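Local coordinates for hypothetical protein Atu0492 (PDB 2GMY), which is of unknown function but belongs to the carboxymuconolactone decarboxylase family and is probably an AhpD-like antioxidant defence protein, at residues G102-D105 / D106-E109. Sequence-based numbering, arbitrary orientation.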
loop_
_atom_site.group_PDB
_atom_site.type_symbol
_atom_site.label_atom_id
_atom_site.label_comp_id
_atom_site.label_asym_id
_atom_site.label_seq_id
_atom_site.Cartn_x
_atom_site.Cartn_y
_atom_site.Cartn_z
ATOM N N GLY A 102 -1.062 13.234 -1.987
ATOM C CA GLY A 102 -1.700 14.552 -1.840
ATOM C C GLY A 102 -0.846 15.760 -2.204
ATOM O O GLY A 102 -1.174 16.886 -1.803
ATOM N N ALA A 103 0.234 15.535 -2.968
ATOM C CA ALA A 103 1.188 16.590 -3.399
ATOM C C ALA A 103 1.773 17.419 -2.237
ATOM O O ALA A 103 1.409 18.592 -2.046
ATOM C CB ALA A 103 0.569 17.501 -4.492
ATOM N N PRO A 104 2.667 16.795 -1.441
ATOM C CA PRO A 104 3.130 17.379 -0.176
ATOM C C PRO A 104 3.900 18.686 -0.305
ATOM O O PRO A 104 4.529 18.955 -1.340
ATOM C CB PRO A 104 4.061 16.291 0.409
ATOM C CG PRO A 104 3.606 15.001 -0.279
ATOM C CD PRO A 104 3.267 15.468 -1.678
ATOM N N ASP A 105 3.844 19.471 0.768
ATOM C CA ASP A 105 4.570 20.731 0.867
ATOM C C ASP A 105 6.049 20.614 0.515
ATOM O O ASP A 105 6.568 21.467 -0.198
ATOM C CB ASP A 105 4.447 21.293 2.292
ATOM C CG ASP A 105 3.062 21.873 2.594
ATOM O OD1 ASP A 105 2.283 22.201 1.669
ATOM O OD2 ASP A 105 2.757 22.025 3.801
ATOM N N ASP A 106 6.732 19.575 1.011
ATOM C CA ASP A 106 8.173 19.453 0.759
ATOM C C ASP A 106 8.485 19.340 -0.734
ATOM O O ASP A 106 9.359 20.048 -1.247
ATOM C CB ASP A 106 8.779 18.282 1.536
ATOM C CG ASP A 106 8.878 18.558 3.035
ATOM O OD1 ASP A 106 8.576 19.695 3.485
ATOM O OD2 ASP A 106 9.271 17.626 3.781
ATOM N N ALA A 107 7.752 18.462 -1.428
ATOM C CA ALA A 107 7.895 18.301 -2.876
ATOM C C ALA A 107 7.598 19.599 -3.644
ATOM O O ALA A 107 8.301 19.943 -4.606
ATOM C CB ALA A 107 7.002 17.167 -3.375
ATOM N N PHE A 108 6.574 20.329 -3.212
ATOM C CA PHE A 108 6.236 21.579 -3.877
ATOM C C PHE A 108 7.306 22.650 -3.617
ATOM O O PHE A 108 7.681 23.394 -4.532
ATOM C CB PHE A 108 4.860 22.077 -3.433
ATOM C CG PHE A 108 4.435 23.326 -4.138
ATOM C CD1 PHE A 108 4.161 23.309 -5.502
ATOM C CD2 PHE A 108 4.365 24.538 -3.449
ATOM C CE1 PHE A 108 3.786 24.473 -6.175
ATOM C CE2 PHE A 108 3.981 25.708 -4.108
ATOM C CZ PHE A 108 3.707 25.680 -5.478
ATOM N N GLU A 109 7.798 22.719 -2.376
ATOM C CA GLU A 109 8.823 23.702 -1.998
ATOM C C GLU A 109 10.107 23.518 -2.820
ATOM O O GLU A 109 10.718 24.484 -3.295
ATOM C CB GLU A 109 9.140 23.587 -0.499
ATOM C CG GLU A 109 10.158 24.600 -0.009
ATOM C CD GLU A 109 10.553 24.413 1.449
ATOM O OE1 GLU A 109 10.373 23.301 2.007
ATOM O OE2 GLU A 109 11.073 25.385 2.031
#
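The Pro104 ring and Ala107 meet at the start of helix 105-114, with CD of Pro104 4.4 Å from CB of Ala107. The methyl sits over one face of the proline ring, nearest to CD. The proline side chain also touches Ala94 of helix 83-96. The other ring here, Phe108, meets residues 102-105 through its CB. That carbon lies 3.7 Å from O of Asp105 and 3.8 Å from O of Pro104. CG stands anti to the backbone N (chi1 -177°), which carries the ring away from both carbonyls. It meets Trp91 there, with the two ring planes inclined at about 50°. Arg4 of the second subunit also packs on Phe108.

The arrangement is the first turn of an alpha helix, with Pro104 at the N-cap. Its carbonyl accepts the amide of Phe108, N to O 3.1 Å, and the donor lies in the carbonyl plane. The next i to i+4 bond runs from N of Glu109 to O of Asp105 at 2.8 Å. Glu109 also brings its CB to 3.3 Å from that same oxygen of Asp105. Gly102, with positive phi, ends the preceding helix 98-101, leaving a short link between the two helices.

The carboxylates of Asp105 and Asp106 stay apart, OD2 of Asp105 being 6.3 Å from OD1 of Asp106. OD1 of Asp105 forms a salt bridge with NH2 of Arg4 of the second subunit. The same arginine donates through NH1 to O of Ala103.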